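Local coordinates for protein geranylgeranyl pyrophosphate synthetase (Pyrococcus horikoshii, PDB 1WY0) that probably makes geranylgeranyl diphosphate by adding isopentenyl diphosphate units to shorter allylic diphosphates, at residues R50-L55 with E331-F336; V73-I78 with G179-A184. One frame throughout, in Å; residues are numbered along the deposited sequence.

Contact 1 (R50-L55 with E331-F336)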
ATOM      1  N   ARG A  50      11.650  12.295  10.717  1.00 40.08           N
ATOM      2  CA  ARG A  50      12.082  11.876   9.391  1.00 38.04           C
ATOM      3  C   ARG A  50      12.059  13.040   8.412  1.00 37.23           C
ATOM      4  O   ARG A  50      13.042  13.289   7.724  1.00 36.53           O
ATOM      5  CB  ARG A  50      11.216  10.714   8.897  1.00 37.26           C
ATOM      6  CG  ARG A  50      11.538   9.437   9.650  1.00 35.78           C
ATOM      7  CD  ARG A  50      10.615   8.273   9.334  1.00 34.00           C
ATOM      8  NE  ARG A  50      10.929   7.154  10.217  1.00 33.48           N
ATOM      9  CZ  ARG A  50      10.722   7.154  11.530  1.00 33.51           C
ATOM     10  NH1 ARG A  50      10.185   8.208  12.125  1.00 32.08           N
ATOM     11  NH2 ARG A  50      11.081   6.106  12.255  1.00 33.78           N
ATOM     12  N   PRO A  51      10.936  13.769   8.333  1.00 37.23           N
ATOM     13  CA  PRO A  51      10.870  14.905   7.412  1.00 37.79           C
ATOM     14  C   PRO A  51      11.946  15.932   7.783  1.00 39.52           C
ATOM     15  O   PRO A  51      12.563  16.544   6.914  1.00 39.65           O
ATOM     16  CB  PRO A  51       9.460  15.447   7.634  1.00 38.60           C
ATOM     17  CG  PRO A  51       8.687  14.244   8.049  1.00 37.92           C
ATOM     18  CD  PRO A  51       9.635  13.549   8.989  1.00 37.42           C
ATOM     19  N   PHE A  52      12.164  16.113   9.082  1.00 40.99           N
ATOM     20  CA  PHE A  52      13.176  17.049   9.561  1.00 42.65           C
ATOM     21  C   PHE A  52      14.539  16.668   9.001  1.00 43.67           C
ATOM     22  O   PHE A  52      15.328  17.527   8.622  1.00 44.49           O
ATOM     23  CB  PHE A  52      13.246  17.043  11.094  1.00 43.05           C
ATOM     24  CG  PHE A  52      14.221  18.048  11.662  1.00 43.38           C
ATOM     25  CD1 PHE A  52      13.949  19.410  11.610  1.00 43.90           C
ATOM     26  CD2 PHE A  52      15.416  17.630  12.235  1.00 43.65           C
ATOM     27  CE1 PHE A  52      14.851  20.339  12.123  1.00 44.71           C
ATOM     28  CE2 PHE A  52      16.327  18.551  12.752  1.00 44.05           C
ATOM     29  CZ  PHE A  52      16.042  19.910  12.695  1.00 41.42           C
ATOM     30  N   VAL A  53      14.816  15.373   8.945  1.00 43.06           N
ATOM     31  CA  VAL A  53      16.089  14.913   8.426  1.00 42.73           C
ATOM     32  C   VAL A  53      16.178  15.246   6.948  1.00 44.04           C
ATOM     33  O   VAL A  53      17.256  15.545   6.430  1.00 45.12           O
ATOM     34  CB  VAL A  53      16.250  13.402   8.651  1.00 42.45           C
ATOM     35  CG1 VAL A  53      17.483  12.873   7.925  1.00 39.95           C
ATOM     36  CG2 VAL A  53      16.366  13.139  10.137  1.00 40.31           C
ATOM     37  N   VAL A  54      15.038  15.212   6.271  1.00 43.30           N
ATOM     38  CA  VAL A  54      15.007  15.525   4.854  1.00 42.86           C
ATOM     39  C   VAL A  54      15.425  16.981   4.628  1.00 44.27           C
ATOM     40  O   VAL A  54      16.459  17.252   4.018  1.00 43.07           O
ATOM     41  CB  VAL A  54      13.592  15.317   4.259  1.00 42.83           C
ATOM     42  CG1 VAL A  54      13.592  15.692   2.791  1.00 41.25           C
ATOM     43  CG2 VAL A  54      13.153  13.860   4.432  1.00 43.01           C
ATOM     44  N   LEU A  55      14.609  17.908   5.123  1.00 45.61           N
ATOM     45  CA  LEU A  55      14.870  19.337   4.973  1.00 46.98           C
ATOM     46  C   LEU A  55      16.223  19.746   5.548  1.00 46.18           C
ATOM     47  O   LEU A  55      16.913  20.579   4.973  1.00 47.50           O
ATOM     48  CB  LEU A  55      13.757  20.155   5.639  1.00 45.68           C
ATOM     49  CG  LEU A  55      12.339  19.824   5.162  1.00 48.17           C
ATOM     50  CD1 LEU A  55      11.329  20.710   5.873  1.00 47.69           C
ATOM     51  CD2 LEU A  55      12.250  20.008   3.660  1.00 48.62           C
ATOM     52  N   GLU A 331      23.891  16.339  13.961  1.00 50.41           N
ATOM     53  CA  GLU A 331      24.815  15.730  14.906  1.00 49.32           C
ATOM     54  C   GLU A 331      24.164  15.688  16.276  1.00 47.56           C
ATOM     55  O   GLU A 331      24.298  14.709  17.009  1.00 46.10           O
ATOM     56  CB  GLU A 331      26.123  16.514  14.982  1.00 51.47           C
ATOM     57  CG  GLU A 331      27.137  16.124  13.921  1.00 54.86           C
ATOM     58  CD  GLU A 331      28.475  16.819  14.110  1.00 55.02           C
ATOM     59  OE1 GLU A 331      28.512  17.868  14.790  1.00 55.57           O
ATOM     60  OE2 GLU A 331      29.485  16.314  13.573  1.00 56.52           O
ATOM     61  N   LEU A 332      23.461  16.757  16.622  1.00 46.20           N
ATOM     62  CA  LEU A 332      22.787  16.810  17.907  1.00 47.11           C
ATOM     63  C   LEU A 332      21.691  15.744  17.984  1.00 46.20           C
ATOM     64  O   LEU A 332      21.604  15.008  18.966  1.00 45.29           O
ATOM     65  CB  LEU A 332      22.193  18.201  18.147  1.00 46.27           C
ATOM     66  CG  LEU A 332      23.185  19.300  18.550  1.00 47.09           C
ATOM     67  CD1 LEU A 332      22.441  20.591  18.888  1.00 45.92           C
ATOM     68  CD2 LEU A 332      23.982  18.831  19.759  1.00 46.72           C
ATOM     69  N   LEU A 333      20.866  15.665  16.945  1.00 45.85           N
ATOM     70  CA  LEU A 333      19.781  14.689  16.896  1.00 45.98           C
ATOM     71  C   LEU A 333      20.328  13.286  17.115  1.00 46.79           C
ATOM     72  O   LEU A 333      19.859  12.551  17.989  1.00 45.79           O
ATOM     73  CB  LEU A 333      19.073  14.765  15.543  1.00 46.99           C
ATOM     74  CG  LEU A 333      17.883  13.841  15.290  1.00 46.87           C
ATOM     75  CD1 LEU A 333      16.737  14.153  16.252  1.00 46.80           C
ATOM     76  CD2 LEU A 333      17.432  14.031  13.853  1.00 47.90           C
ATOM     77  N   ALA A 334      21.337  12.921  16.331  1.00 46.93           N
ATOM     78  CA  ALA A 334      21.936  11.603  16.457  1.00 48.63           C
ATOM     79  C   ALA A 334      22.430  11.372  17.874  1.00 50.54           C
ATOM     80  O   ALA A 334      22.296  10.272  18.418  1.00 50.08           O
ATOM     81  CB  ALA A 334      23.089  11.457  15.479  1.00 48.58           C
ATOM     82  N   LYS A 335      23.007  12.407  18.474  1.00 51.49           N
ATOM     83  CA  LYS A 335      23.534  12.292  19.825  1.00 53.97           C
ATOM     84  C   LYS A 335      22.394  12.215  20.840  1.00 54.33           C
ATOM     85  O   LYS A 335      22.489  11.499  21.833  1.00 54.69           O
ATOM     86  CB  LYS A 335      24.462  13.473  20.130  1.00 55.50           C
ATOM     87  CG  LYS A 335      25.614  13.126  21.057  1.00 59.06           C
ATOM     88  CD  LYS A 335      26.414  14.367  21.451  1.00 62.02           C
ATOM     89  CE  LYS A 335      27.519  14.017  22.454  1.00 63.37           C
ATOM     90  NZ  LYS A 335      28.286  15.216  22.914  1.00 62.43           N
ATOM     91  N   PHE A 336      21.315  12.947  20.583  1.00 54.98           N
ATOM     92  CA  PHE A 336      20.167  12.911  21.481  1.00 55.68           C
ATOM     93  C   PHE A 336      19.512  11.532  21.455  1.00 56.16           C
ATOM     94  O   PHE A 336      19.145  10.951  22.468  1.00 56.58           O
ATOM     95  CB  PHE A 336      19.159  13.953  21.000  1.00 56.57           C
ATOM     96  CG  PHE A 336      17.868  13.810  21.756  1.00 58.41           C
ATOM     97  CD1 PHE A 336      17.780  14.284  23.061  1.00 58.87           C
ATOM     98  CD2 PHE A 336      16.755  13.258  21.137  1.00 58.56           C
ATOM     99  CE1 PHE A 336      16.572  14.211  23.742  1.00 58.98           C
ATOM    100  CE2 PHE A 336      15.548  13.191  21.829  1.00 58.97           C
ATOM    101  CZ  PHE A 336      15.452  13.664  23.132  1.00 58.40           C
TER

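Contact 2 (V73-I78 with G179-A184)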
ATOM      1  N   VAL A  73       7.336  15.140   2.919  1.00 35.73           N
ATOM      2  CA  VAL A  73       5.976  14.772   3.275  1.00 36.01           C
ATOM      3  C   VAL A  73       5.726  13.322   2.871  1.00 34.64           C
ATOM      4  O   VAL A  73       5.104  12.564   3.606  1.00 33.57           O
ATOM      5  CB  VAL A  73       4.954  15.698   2.578  1.00 35.05           C
ATOM      6  CG1 VAL A  73       3.539  15.134   2.716  1.00 34.93           C
ATOM      7  CG2 VAL A  73       5.015  17.088   3.201  1.00 36.58           C
ATOM      8  N   ALA A  74       6.232  12.948   1.700  1.00 35.17           N
ATOM      9  CA  ALA A  74       6.080  11.597   1.176  1.00 34.82           C
ATOM     10  C   ALA A  74       6.587  10.603   2.207  1.00 35.22           C
ATOM     11  O   ALA A  74       5.916   9.629   2.564  1.00 34.16           O
ATOM     12  CB  ALA A  74       6.875  11.457  -0.119  1.00 34.56           C
ATOM     13  N   ILE A  75       7.788  10.864   2.686  1.00 34.19           N
ATOM     14  CA  ILE A  75       8.403  10.006   3.672  1.00 34.86           C
ATOM     15  C   ILE A  75       7.607   9.920   4.974  1.00 34.81           C
ATOM     16  O   ILE A  75       7.513   8.846   5.567  1.00 33.12           O
ATOM     17  CB  ILE A  75       9.851  10.456   3.939  1.00 35.59           C
ATOM     18  CG1 ILE A  75      10.695  10.145   2.696  1.00 37.71           C
ATOM     19  CG2 ILE A  75      10.412   9.760   5.182  1.00 36.71           C
ATOM     20  CD1 ILE A  75      12.203  10.219   2.916  1.00 39.60           C
ATOM     21  N   GLU A  76       7.021  11.027   5.424  1.00 33.34           N
ATOM     22  CA  GLU A  76       6.247  10.973   6.666  1.00 34.15           C
ATOM     23  C   GLU A  76       4.951  10.214   6.434  1.00 32.32           C
ATOM     24  O   GLU A  76       4.430   9.577   7.342  1.00 34.39           O
ATOM     25  CB  GLU A  76       5.932  12.373   7.198  1.00 33.86           C
ATOM     26  CG  GLU A  76       5.172  12.391   8.537  1.00 34.92           C
ATOM     27  CD  GLU A  76       5.937  11.756   9.701  1.00 37.77           C
ATOM     28  OE1 GLU A  76       7.069  11.277   9.508  1.00 39.02           O
ATOM     29  OE2 GLU A  76       5.397  11.731  10.835  1.00 40.87           O
ATOM     30  N   LEU A  77       4.421  10.296   5.223  1.00 29.97           N
ATOM     31  CA  LEU A  77       3.194   9.583   4.888  1.00 30.18           C
ATOM     32  C   LEU A  77       3.504   8.086   4.844  1.00 28.28           C
ATOM     33  O   LEU A  77       2.720   7.260   5.305  1.00 27.26           O
ATOM     34  CB  LEU A  77       2.648  10.060   3.535  1.00 27.16           C
ATOM     35  CG  LEU A  77       2.041  11.463   3.603  1.00 29.25           C
ATOM     36  CD1 LEU A  77       1.535  11.911   2.226  1.00 26.63           C
ATOM     37  CD2 LEU A  77       0.902  11.453   4.627  1.00 27.91           C
ATOM     38  N   ILE A  78       4.663   7.741   4.303  1.00 28.04           N
ATOM     39  CA  ILE A  78       5.060   6.345   4.224  1.00 28.09           C
ATOM     40  C   ILE A  78       5.250   5.799   5.626  1.00 26.88           C
ATOM     41  O   ILE A  78       4.794   4.704   5.933  1.00 26.42           O
ATOM     42  CB  ILE A  78       6.359   6.168   3.414  1.00 26.42           C
ATOM     43  CG1 ILE A  78       6.037   6.236   1.921  1.00 28.22           C
ATOM     44  CG2 ILE A  78       7.013   4.817   3.758  1.00 28.54           C
ATOM     45  CD1 ILE A  78       7.207   5.978   1.002  1.00 27.00           C
ATOM     46  N   GLY A 179      15.790   1.249   9.494  1.00 38.87           N
ATOM     47  CA  GLY A 179      16.990   1.862   8.924  1.00 38.19           C
ATOM     48  C   GLY A 179      16.752   2.430   7.522  1.00 38.41           C
ATOM     49  O   GLY A 179      17.180   3.527   7.187  1.00 39.77           O
ATOM     50  N   ALA A 180      16.090   1.620   6.674  1.00 37.54           N
ATOM     51  CA  ALA A 180      15.933   2.004   5.273  1.00 36.89           C
ATOM     52  C   ALA A 180      15.294   3.387   5.105  1.00 36.35           C
ATOM     53  O   ALA A 180      15.775   4.243   4.372  1.00 36.99           O
ATOM     54  CB  ALA A 180      15.077   0.945   4.577  1.00 35.24           C
ATOM     55  N   LEU A 181      14.144   3.575   5.782  1.00 35.27           N
ATOM     56  CA  LEU A 181      13.416   4.830   5.624  1.00 35.49           C
ATOM     57  C   LEU A 181      14.198   6.024   6.182  1.00 35.94           C
ATOM     58  O   LEU A 181      14.083   7.148   5.708  1.00 34.60           O
ATOM     59  CB  LEU A 181      12.073   4.703   6.343  1.00 35.03           C
ATOM     60  CG  LEU A 181      11.059   5.752   5.878  1.00 35.75           C
ATOM     61  CD1 LEU A 181      10.794   5.675   4.373  1.00 37.67           C
ATOM     62  CD2 LEU A 181       9.699   5.603   6.561  1.00 35.07           C
ATOM     63  N   PHE A 182      14.979   5.754   7.217  1.00 35.45           N
ATOM     64  CA  PHE A 182      15.752   6.822   7.815  1.00 38.89           C
ATOM     65  C   PHE A 182      16.844   7.207   6.835  1.00 38.55           C
ATOM     66  O   PHE A 182      17.067   8.384   6.575  1.00 38.79           O
ATOM     67  CB  PHE A 182      16.363   6.386   9.142  1.00 41.36           C
ATOM     68  CG  PHE A 182      16.033   7.307  10.280  1.00 45.83           C
ATOM     69  CD1 PHE A 182      14.879   7.124  11.027  1.00 46.94           C
ATOM     70  CD2 PHE A 182      16.860   8.382  10.581  1.00 48.29           C
ATOM     71  CE1 PHE A 182      14.547   7.996  12.056  1.00 48.47           C
ATOM     72  CE2 PHE A 182      16.537   9.268  11.614  1.00 49.38           C
ATOM     73  CZ  PHE A 182      15.379   9.072  12.348  1.00 49.60           C
ATOM     74  N   GLU A 183      17.508   6.207   6.275  1.00 39.02           N
ATOM     75  CA  GLU A 183      18.567   6.458   5.304  1.00 40.39           C
ATOM     76  C   GLU A 183      17.999   7.247   4.125  1.00 39.83           C
ATOM     77  O   GLU A 183      18.613   8.204   3.648  1.00 41.68           O
ATOM     78  CB  GLU A 183      19.143   5.139   4.798  1.00 41.70           C
ATOM     79  CG  GLU A 183      19.982   5.284   3.544  1.00 44.49           C
ATOM     80  CD  GLU A 183      20.524   3.967   3.059  1.00 43.85           C
ATOM     81  OE1 GLU A 183      20.137   3.549   1.961  1.00 49.01           O
ATOM     82  OE2 GLU A 183      21.325   3.335   3.775  1.00 46.85           O
ATOM     83  N   ALA A 184      16.823   6.836   3.662  1.00 38.04           N
ATOM     84  CA  ALA A 184      16.164   7.492   2.544  1.00 36.35           C
ATOM     85  C   ALA A 184      15.875   8.955   2.846  1.00 36.37           C
ATOM     86  O   ALA A 184      15.934   9.794   1.959  1.00 35.85           O
ATOM     87  CB  ALA A 184      14.874   6.774   2.208  1.00 35.56           C
TER

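Contact 1 (R50-L55 with E331-F336)
The ring of F52 meets L333 at its edge, not over a face. Methyl CD2 of L333 sits near the ring plane, with F52 CD2 4.4 Å from L333 CD2. This is a loose touch. The same L333 methyl is also the group that reaches V53, where V53 CG2 and L333 CD2 are 4.0 Å apart. One branch of the leucine therefore serves both partners on helix 49-57. L333 CG stands anti to its backbone N (chi1 -179°), which extends the side chain across the gap to the other helix. The V53 and L333 side chains lie nearly perpendicular to each other. The fold is the all-helical isoprenoid synthase fold, and here helix 325-336, the last helix of the chain, packs against helix 49-57. The backbones stay well apart, with V53 CA 9.2 Å from L333 CA. The two segments bury only 85 Å² between them. Two further helices touch the same residues. F52 also packs on R10, I11 and K14 of helix 3-25. V53 also packs on S185 and A186 of helix 167-193.

Contact 2 (V73-I78 with G179-A184)
I75 and I78 hold nearly the same first torsion and present the same branch to L181. In both isoleucines CG2 is anti to the backbone N and CG1 lies beside it (chi1 -70° in I75). With CG anti to the backbone N (chi1 -162°), the L181 side chain extends toward helix 69-90, and its fork meets both CG2 methyls. I78 CG2 lies 3.9 Å from L181 CD1 and 4.0 Å from L181 CD2, so this methyl rests against both prongs of the fork. I75 CG2 packs nearer the base of the same side chain, 4.1 Å from L181 CG. The I75 and L181 side chains run alongside each other in opposite senses, each pointing at the other's helix. L181 CD2 also reaches the I75 backbone, at 4.0 Å from I75 O. The other branch of I75 is extended and goes further along helix 167-193. There I75 CD1 is 3.9 Å from A184 O and 4.4 Å from A184 CB. The small A184 side chain probably helps the isoleucine tip reach the backbone. The contact is apolar and fully buried, and covers 193 Å² in all. The two short helical segments are antiparallel, with 168° between their directions and 10.9 Å between their axes. Helix 132-159 closes one flank, where I142 touches I78, and V141 and A145 touch A184. The I78 side chain is about 8 Å from a bound mercury ion; Y81 and C150 form a mercury site in this structure. Antiparallel core helices of this kind are characteristic of the isoprenoid synthase fold, in which helix 69-90 carries at its C-terminal end the first aspartate-rich DDxxD sequence, which in relatives binds the diphosphate through magnesium.

Following the chain from the N terminus, helices 3-25 and 32-40 precede helix 49-57, which supplies the early side of contact 1. Helix 69-90 follows next and supplies the early side of contact 2. Contact 2 closes its loop at helix 167-193, with 100 residues between its segments. Contact 1 closes only at helix 325-336, after 275 residues, so contact 2 is nested inside it. Their centres are 13 Å apart and they touch through R50 and P51. R50 CB packs on I75 CG2 at 3.9 Å, and P51 lies against E76. R50 also packs on L181 and F182. Helix 49-57 thus joins the central helix pair to the C-terminal helix.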